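Local structure of Low molecular weight phosphotyrosine phosphatase family protein (Streptococcus pyogenes, 5GOT) at residues I12-M17 and E123-L128; E19-S24 and S53-Y58. The protein probably removes phosphate from phosphotyrosine residues of proteins, as a low molecular weight protein tyrosine phosphatase. All coordinates share one frame; numbering follows the deposited sequence.

Interaction 1: I12-M17 and E123-L128; sequences ICRSPM and EETYQL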
ATOM      1  N   ILE A  12      -4.769  -7.497   4.108  1.00 23.53           N
ATOM      2  CA  ILE A  12      -5.715  -7.129   5.158  1.00 24.12           C
ATOM      3  C   ILE A  12      -5.087  -6.296   6.262  1.00 22.80           C
ATOM      4  O   ILE A  12      -5.830  -5.622   6.993  1.00 21.89           O
ATOM      5  CB  ILE A  12      -6.419  -8.374   5.761  1.00 24.45           C
ATOM      6  CG1 ILE A  12      -5.445  -9.294   6.510  1.00 24.32           C
ATOM      7  CG2 ILE A  12      -7.206  -9.161   4.701  1.00 21.60           C
ATOM      8  CD1 ILE A  12      -6.184 -10.437   7.252  1.00 27.15           C
ATOM      9  N   CYS A  13      -3.747  -6.239   6.378  1.00 23.45           N
ATOM     10  CA  CYS A  13      -3.083  -5.475   7.434  1.00 22.37           C
ATOM     11  C   CYS A  13      -2.334  -4.294   6.850  1.00 21.12           C
ATOM     12  O   CYS A  13      -2.870  -3.168   6.826  1.00 19.06           O
ATOM     13  CB  CYS A  13      -2.147  -6.390   8.238  1.00 20.08           C
ATOM     14  SG  CYS A  13      -3.000  -7.613   9.317  1.00 25.90           S
ATOM     15  N   ARG A  14      -1.086  -4.462   6.394  1.00 19.21           N
ATOM     16  CA  ARG A  14      -0.235  -3.316   6.074  1.00 23.16           C
ATOM     17  C   ARG A  14      -0.657  -2.636   4.776  1.00 19.86           C
ATOM     18  O   ARG A  14      -0.768  -1.402   4.722  1.00 19.32           O
ATOM     19  CB  ARG A  14       1.232  -3.753   5.986  1.00 19.32           C
ATOM     20  CG  ARG A  14       1.933  -3.914   7.319  1.00 20.87           C
ATOM     21  CD  ARG A  14       3.324  -4.517   7.148  1.00 22.53           C
ATOM     22  NE  ARG A  14       3.239  -5.804   6.468  1.00 23.91           N
ATOM     23  CZ  ARG A  14       4.281  -6.590   6.224  1.00 23.50           C
ATOM     24  NH1 ARG A  14       5.492  -6.220   6.601  1.00 22.88           N
ATOM     25  NH2 ARG A  14       4.100  -7.750   5.600  1.00 26.44           N
ATOM     26  N   SER A  15      -0.883  -3.412   3.709  1.00 17.44           N
ATOM     27  CA  SER A  15      -1.104  -2.739   2.433  1.00 20.55           C
ATOM     28  C   SER A  15      -2.423  -1.964   2.397  1.00 21.70           C
ATOM     29  O   SER A  15      -2.444  -0.863   1.827  1.00 21.68           O
ATOM     30  CB  SER A  15      -1.028  -3.718   1.249  1.00 23.71           C
ATOM     31  OG  SER A  15      -1.898  -4.826   1.392  1.00 21.34           O
ATOM     32  N   PRO A  16      -3.540  -2.456   2.979  1.00 21.80           N
ATOM     33  CA  PRO A  16      -4.730  -1.584   3.039  1.00 19.93           C
ATOM     34  C   PRO A  16      -4.490  -0.341   3.867  1.00 19.84           C
ATOM     35  O   PRO A  16      -5.019   0.737   3.553  1.00 21.73           O
ATOM     36  CB  PRO A  16      -5.816  -2.474   3.670  1.00 22.84           C
ATOM     37  CG  PRO A  16      -5.313  -3.841   3.599  1.00 25.51           C
ATOM     38  CD  PRO A  16      -3.806  -3.767   3.599  1.00 20.09           C
ATOM     39  N   MET A  17      -3.708  -0.457   4.938  1.00 19.90           N
ATOM     40  CA  MET A  17      -3.422   0.736   5.722  1.00 22.09           C
ATOM     41  C   MET A  17      -2.733   1.789   4.860  1.00 21.83           C
ATOM     42  O   MET A  17      -3.098   2.970   4.900  1.00 22.23           O
ATOM     43  CB  MET A  17      -2.569   0.395   6.942  1.00 20.20           C
ATOM     44  CG  MET A  17      -2.558   1.526   7.982  1.00 19.52           C
ATOM     45  SD  MET A  17      -1.391   1.245   9.308  1.00 23.16           S
ATOM     46  CE  MET A  17      -2.143  -0.196  10.071  1.00 22.14           C
ATOM     47  N   GLU A 123      -0.029   0.555  16.054  1.00 21.67           N
ATOM     48  CA  GLU A 123       0.412   1.936  16.220  1.00 24.67           C
ATOM     49  C   GLU A 123       1.762   2.166  15.551  1.00 22.55           C
ATOM     50  O   GLU A 123       1.933   3.133  14.800  1.00 24.18           O
ATOM     51  CB  GLU A 123       0.482   2.281  17.706  1.00 25.06           C
ATOM     52  CG  GLU A 123       1.200   3.586  18.011  1.00 28.25           C
ATOM     53  CD  GLU A 123       0.436   4.803  17.545  1.00 28.46           C
ATOM     54  OE1 GLU A 123      -0.762   4.673  17.234  1.00 26.96           O
ATOM     55  OE2 GLU A 123       1.037   5.896  17.495  1.00 30.58           O
ATOM     56  N   GLU A 124       2.739   1.294  15.827  1.00 23.21           N
ATOM     57  CA  GLU A 124       4.019   1.347  15.123  1.00 26.26           C
ATOM     58  C   GLU A 124       3.814   1.285  13.616  1.00 27.78           C
ATOM     59  O   GLU A 124       4.441   2.039  12.861  1.00 24.73           O
ATOM     60  CB  GLU A 124       4.934   0.204  15.579  1.00 26.11           C
ATOM     61  CG  GLU A 124       6.290   0.147  14.818  1.00 32.08           C
ATOM     62  CD  GLU A 124       7.241  -0.957  15.313  1.00 35.92           C
ATOM     63  OE1 GLU A 124       6.807  -2.123  15.487  1.00 35.94           O
ATOM     64  OE2 GLU A 124       8.436  -0.657  15.527  1.00 46.79           O
ATOM     65  N   THR A 125       2.934   0.381  13.165  1.00 24.34           N
ATOM     66  CA  THR A 125       2.636   0.254  11.741  1.00 21.99           C
ATOM     67  C   THR A 125       2.109   1.565  11.183  1.00 24.83           C
ATOM     68  O   THR A 125       2.549   2.035  10.124  1.00 25.69           O
ATOM     69  CB  THR A 125       1.608  -0.864  11.504  1.00 23.29           C
ATOM     70  OG1 THR A 125       2.073  -2.087  12.085  1.00 22.70           O
ATOM     71  CG2 THR A 125       1.371  -1.074  10.007  1.00 20.54           C
ATOM     72  N   TYR A 126       1.152   2.168  11.885  1.00 22.81           N
ATOM     73  CA  TYR A 126       0.566   3.406  11.395  1.00 23.34           C
ATOM     74  C   TYR A 126       1.624   4.490  11.263  1.00 23.17           C
ATOM     75  O   TYR A 126       1.704   5.164  10.231  1.00 27.78           O
ATOM     76  CB  TYR A 126      -0.565   3.864  12.316  1.00 26.31           C
ATOM     77  CG  TYR A 126      -1.057   5.242  11.957  1.00 25.84           C
ATOM     78  CD1 TYR A 126      -1.890   5.436  10.873  1.00 24.90           C
ATOM     79  CD2 TYR A 126      -0.657   6.356  12.688  1.00 29.67           C
ATOM     80  CE1 TYR A 126      -2.317   6.700  10.520  1.00 29.54           C
ATOM     81  CE2 TYR A 126      -1.088   7.624  12.341  1.00 31.08           C
ATOM     82  CZ  TYR A 126      -1.915   7.785  11.255  1.00 28.13           C
ATOM     83  OH  TYR A 126      -2.352   9.038  10.909  1.00 35.11           O
ATOM     84  N   GLN A 127       2.450   4.672  12.298  1.00 24.31           N
ATOM     85  CA  GLN A 127       3.448   5.741  12.253  1.00 25.37           C
ATOM     86  C   GLN A 127       4.414   5.544  11.089  1.00 24.79           C
ATOM     87  O   GLN A 127       4.781   6.508  10.409  1.00 24.74           O
ATOM     88  CB  GLN A 127       4.218   5.822  13.574  1.00 26.41           C
ATOM     89  CG  GLN A 127       3.366   6.108  14.816  1.00 27.54           C
ATOM     90  CD  GLN A 127       2.609   7.432  14.734  1.00 34.12           C
ATOM     91  OE1 GLN A 127       2.993   8.347  13.998  1.00 33.30           O
ATOM     92  NE2 GLN A 127       1.527   7.538  15.497  1.00 36.63           N
ATOM     93  N   LEU A 128       4.835   4.301  10.839  1.00 22.06           N
ATOM     94  CA  LEU A 128       5.772   4.054   9.738  1.00 25.88           C
ATOM     95  C   LEU A 128       5.097   4.158   8.378  1.00 24.51           C
ATOM     96  O   LEU A 128       5.728   4.589   7.400  1.00 23.88           O
ATOM     97  CB  LEU A 128       6.420   2.684   9.911  1.00 22.54           C
ATOM     98  CG  LEU A 128       7.285   2.677  11.165  1.00 31.28           C
ATOM     99  CD1 LEU A 128       7.720   1.275  11.533  1.00 36.43           C
ATOM    100  CD2 LEU A 128       8.487   3.588  10.951  1.00 29.95           C
TER
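M17 leaves the helix with CG anti to its backbone N (chi1 -165°), stays extended through chi2, then bends at chi3 (-66°), and this last turn lays CE against the methyl group of T125. T125 sets CG2 opposite its backbone N, facing M17, while OG1 (chi1 -55°) turns back to the carbonyl of D121 in the turn before. CE of M17 and CG2 of T125 are 3.6 Å apart, and the two side chains meet at a slant. SD of M17 lies 3.7 Å from CG2 of T125 and also 3.6 Å from CA of Y126, so the sulfur sits over the start of Y126, not its ring. At the N-terminal end of helix 14-23, CG of R14 is 4.0 Å from CG2 of T125, the two side chains crossing at about a right angle.

R14 and S15 end the CX5R(S/T) P-loop signature that begins at C8 and runs from strand 2-8 into helix 14-23; in this family the loop cradles the phosphate. C13 is the N-cap of the helix. R14 meets 123-128 through its CG: its NH1 is held by a salt bridge to D86 and by the carbonyl of V113, and P116 also packs on the side chain. Within helix 122-140, NE2 of Q127 donates to OE2 of E123 at 2.6 Å, a bond between successive turns that meets the carboxylate from above its plane, and the same NE2 lies at the edge of the Y126 ring.

Interaction 2: E19-S24 and S53-Y58; sequences EFVMKS and SILKTY
L55 reaches from helix 49-57 with its forked end spread over the neighbouring residues F20 and V21, one methyl for each. CD2 lies 4.1 Å from CG2 of V21, the two branched side chains passing at an angle, and CD1 sits 4.3 Å from CB of F20. The fork is placed by a leucine chain whose CG is anti to the carbonyl carbon (chi1 -63°). V21 presents the methyl that lies beside its backbone N, whereas CG1 is directed elsewhere. F20 starts toward helix 49-57, but its ring leads away; CB and the near rim of the ring lie by CD1, which comes to the ring obliquely. One face of that ring has CG of E19 over its centre, 4.0 Å above the plane, and the loop residues I47 and Y62 also pack on F20; Y62 touches L55 as well.

The contact joins the helix that follows the P-loop to the helix whose C-terminal turn ends at T57, helix-to-helix packing in the α/β phosphatase fold between the helices that follow strands 2-8 and 31-37 of the parallel sheet. Several polar groups pair within their own segment. OE2 of E19 receives NZ of K23 (2.7 Å, a salt bridge) on its anti lone pair, away from the other oxygen, OE1, which bonds to S35 of strand 31-37. OG of S24 donates to O of V21 in its carbonyl plane (2.7 Å), beside the backbone N of S24. O of S53 is likewise gripped twice, by N and OG1 of T57 from opposite faces of its plane. With no hydrogen bond crossing between the segments, the pairing is a light, nonpolar contact without directional bonds, made by buried methyl and methylene groups.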
ATOM      1  N   GLU A  19      -2.898   2.113   1.562  1.00 22.12           N
ATOM      2  CA  GLU A  19      -3.880   2.613   0.603  1.00 22.99           C
ATOM      3  C   GLU A  19      -4.641   3.801   1.166  1.00 24.63           C
ATOM      4  O   GLU A  19      -4.646   4.892   0.585  1.00 24.72           O
ATOM      5  CB  GLU A  19      -4.863   1.501   0.206  1.00 21.44           C
ATOM      6  CG  GLU A  19      -6.047   2.013  -0.618  1.00 24.01           C
ATOM      7  CD  GLU A  19      -7.000   0.916  -1.098  1.00 25.55           C
ATOM      8  OE1 GLU A  19      -6.730  -0.288  -0.896  1.00 24.95           O
ATOM      9  OE2 GLU A  19      -8.039   1.271  -1.688  1.00 26.20           O
ATOM     10  N   PHE A  20      -5.256   3.618   2.337  1.00 25.24           N
ATOM     11  CA  PHE A  20      -6.149   4.655   2.833  1.00 25.71           C
ATOM     12  C   PHE A  20      -5.396   5.792   3.509  1.00 23.58           C
ATOM     13  O   PHE A  20      -5.865   6.933   3.469  1.00 25.94           O
ATOM     14  CB  PHE A  20      -7.218   4.014   3.725  1.00 24.37           C
ATOM     15  CG  PHE A  20      -8.111   3.078   2.957  1.00 27.03           C
ATOM     16  CD1 PHE A  20      -8.983   3.578   1.998  1.00 27.74           C
ATOM     17  CD2 PHE A  20      -8.021   1.703   3.122  1.00 24.48           C
ATOM     18  CE1 PHE A  20      -9.784   2.717   1.236  1.00 28.36           C
ATOM     19  CE2 PHE A  20      -8.831   0.834   2.384  1.00 28.65           C
ATOM     20  CZ  PHE A  20      -9.712   1.344   1.435  1.00 28.47           C
ATOM     21  N   VAL A  21      -4.227   5.535   4.099  1.00 23.87           N
ATOM     22  CA  VAL A  21      -3.406   6.649   4.565  1.00 23.17           C
ATOM     23  C   VAL A  21      -2.936   7.484   3.372  1.00 26.99           C
ATOM     24  O   VAL A  21      -3.026   8.716   3.382  1.00 25.87           O
ATOM     25  CB  VAL A  21      -2.225   6.148   5.416  1.00 22.35           C
ATOM     26  CG1 VAL A  21      -1.288   7.302   5.762  1.00 24.28           C
ATOM     27  CG2 VAL A  21      -2.726   5.490   6.706  1.00 25.50           C
ATOM     28  N   MET A  22      -2.460   6.825   2.309  1.00 24.89           N
ATOM     29  CA  MET A  22      -2.049   7.578   1.125  1.00 25.88           C
ATOM     30  C   MET A  22      -3.227   8.349   0.537  1.00 27.96           C
ATOM     31  O   MET A  22      -3.084   9.511   0.135  1.00 30.97           O
ATOM     32  CB  MET A  22      -1.455   6.640   0.071  1.00 25.59           C
ATOM     33  CG  MET A  22      -0.712   7.370  -1.041  1.00 21.85           C
ATOM     34  SD  MET A  22       0.857   7.966  -0.443  1.00 27.35           S
ATOM     35  CE  MET A  22       1.373   9.037  -1.799  1.00 30.94           C
ATOM     36  N   LYS A  23      -4.406   7.728   0.503  1.00 25.44           N
ATOM     37  CA  LYS A  23      -5.580   8.407  -0.020  1.00 32.44           C
ATOM     38  C   LYS A  23      -5.958   9.618   0.817  1.00 35.23           C
ATOM     39  O   LYS A  23      -6.611  10.534   0.304  1.00 36.81           O
ATOM     40  CB  LYS A  23      -6.757   7.438  -0.103  1.00 27.92           C
ATOM     41  CG  LYS A  23      -6.657   6.455  -1.253  1.00 29.47           C
ATOM     42  CD  LYS A  23      -7.896   5.583  -1.310  1.00 29.08           C
ATOM     43  CE  LYS A  23      -8.037   4.889  -2.652  1.00 27.38           C
ATOM     44  NZ  LYS A  23      -8.884   3.682  -2.557  1.00 24.31           N
ATOM     45  N   SER A  24      -5.541   9.659   2.081  1.00 30.77           N
ATOM     46  CA  SER A  24      -5.873  10.795   2.924  1.00 32.26           C
ATOM     47  C   SER A  24      -4.957  11.987   2.697  1.00 35.22           C
ATOM     48  O   SER A  24      -5.251  13.071   3.211  1.00 35.06           O
ATOM     49  CB  SER A  24      -5.837  10.389   4.406  1.00 29.70           C
ATOM     50  OG  SER A  24      -4.512  10.380   4.928  1.00 29.85           O
ATOM     51  N   SER A  53      -9.176  -0.456  13.319  1.00 25.43           N
ATOM     52  CA  SER A  53      -9.118   0.302  14.565  1.00 27.41           C
ATOM     53  C   SER A  53      -8.151   1.473  14.458  1.00 31.02           C
ATOM     54  O   SER A  53      -8.457   2.590  14.899  1.00 29.01           O
ATOM     55  CB  SER A  53      -8.710  -0.619  15.711  1.00 30.05           C
ATOM     56  OG  SER A  53      -8.548   0.125  16.904  1.00 38.80           O
ATOM     57  N   ILE A  54      -6.975   1.236  13.882  1.00 26.62           N
ATOM     58  CA  ILE A  54      -6.007   2.313  13.716  1.00 27.31           C
ATOM     59  C   ILE A  54      -6.594   3.437  12.873  1.00 27.35           C
ATOM     60  O   ILE A  54      -6.488   4.618  13.228  1.00 31.40           O
ATOM     61  CB  ILE A  54      -4.702   1.763  13.111  1.00 28.33           C
ATOM     62  CG1 ILE A  54      -3.711   1.509  14.236  1.00 29.06           C
ATOM     63  CG2 ILE A  54      -4.139   2.702  12.070  1.00 30.15           C
ATOM     64  CD1 ILE A  54      -3.335   2.763  15.006  1.00 27.50           C
ATOM     65  N   LEU A  55      -7.233   3.091  11.747  1.00 30.71           N
ATOM     66  CA  LEU A  55      -7.730   4.124  10.843  1.00 29.64           C
ATOM     67  C   LEU A  55      -8.848   4.931  11.495  1.00 35.34           C
ATOM     68  O   LEU A  55      -8.922   6.156  11.325  1.00 36.49           O
ATOM     69  CB  LEU A  55      -8.202   3.499   9.522  1.00 29.81           C
ATOM     70  CG  LEU A  55      -7.185   2.767   8.619  1.00 28.34           C
ATOM     71  CD1 LEU A  55      -7.893   2.023   7.502  1.00 27.80           C
ATOM     72  CD2 LEU A  55      -6.130   3.704   8.032  1.00 25.50           C
ATOM     73  N   LYS A  56      -9.727   4.266  12.251  1.00 35.85           N
ATOM     74  CA  LYS A  56     -10.770   4.989  12.971  1.00 34.49           C
ATOM     75  C   LYS A  56     -10.159   5.937  13.994  1.00 35.73           C
ATOM     76  O   LYS A  56     -10.557   7.104  14.090  1.00 43.09           O
ATOM     77  CB  LYS A  56     -11.724   4.007  13.651  1.00 32.82           C
ATOM     78  CG  LYS A  56     -12.601   3.176  12.711  1.00 38.15           C
ATOM     79  CD  LYS A  56     -13.730   2.517  13.520  1.00 42.59           C
ATOM     80  CE  LYS A  56     -14.470   1.434  12.756  1.00 43.59           C
ATOM     81  NZ  LYS A  56     -14.424   0.119  13.465  1.00 41.01           N
ATOM     82  N   THR A  57      -9.170   5.451  14.753  1.00 34.83           N
ATOM     83  CA  THR A  57      -8.541   6.258  15.799  1.00 32.45           C
ATOM     84  C   THR A  57      -7.969   7.551  15.238  1.00 38.18           C
ATOM     85  O   THR A  57      -8.062   8.614  15.869  1.00 35.32           O
ATOM     86  CB  THR A  57      -7.444   5.449  16.488  1.00 31.85           C
ATOM     87  OG1 THR A  57      -8.031   4.359  17.196  1.00 32.22           O
ATOM     88  CG2 THR A  57      -6.651   6.311  17.460  1.00 35.87           C
ATOM     89  N   TYR A  58      -7.365   7.487  14.055  1.00 37.90           N
ATOM     90  CA  TYR A  58      -6.789   8.667  13.441  1.00 36.38           C
ATOM     91  C   TYR A  58      -7.731   9.316  12.433  1.00 38.21           C
ATOM     92  O   TYR A  58      -7.313  10.214  11.698  1.00 39.26           O
ATOM     93  CB  TYR A  58      -5.440   8.310  12.808  1.00 35.35           C
ATOM     94  CG  TYR A  58      -4.403   8.001  13.868  1.00 33.00           C
ATOM     95  CD1 TYR A  58      -3.736   9.024  14.527  1.00 32.91           C
ATOM     96  CD2 TYR A  58      -4.120   6.693  14.236  1.00 32.24           C
ATOM     97  CE1 TYR A  58      -2.797   8.754  15.512  1.00 38.63           C
ATOM     98  CE2 TYR A  58      -3.178   6.409  15.216  1.00 31.74           C
ATOM     99  CZ  TYR A  58      -2.526   7.447  15.858  1.00 34.73           C
ATOM    100  OH  TYR A  58      -1.589   7.193  16.836  1.00 39.44           O
TER

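How the interactions relate
Interactions 1 and 2 lie about 9 Å apart, centre to centre, on the same side of the chain's centre, and both use helix 14-23: its N-terminal part meets helix 122-140, its later turns meet helix 49-57. Along the chain the order is 12-17, 19-24, 53-58, 123-128, so interaction 2 is nested within the loop that interaction 1 closes. Helix 122-140 also meets helix 49-57 and the residue that follows it: the rings of Y58 and Y126 stack, OH of Y58 probably hydrogen-bonds OE1 of E123 at 2.7 Å, and I54 packs on Y126. Three helices thus pack together beside the four-stranded parallel sheet, joining the P-loop helix to distant parts of the sequence.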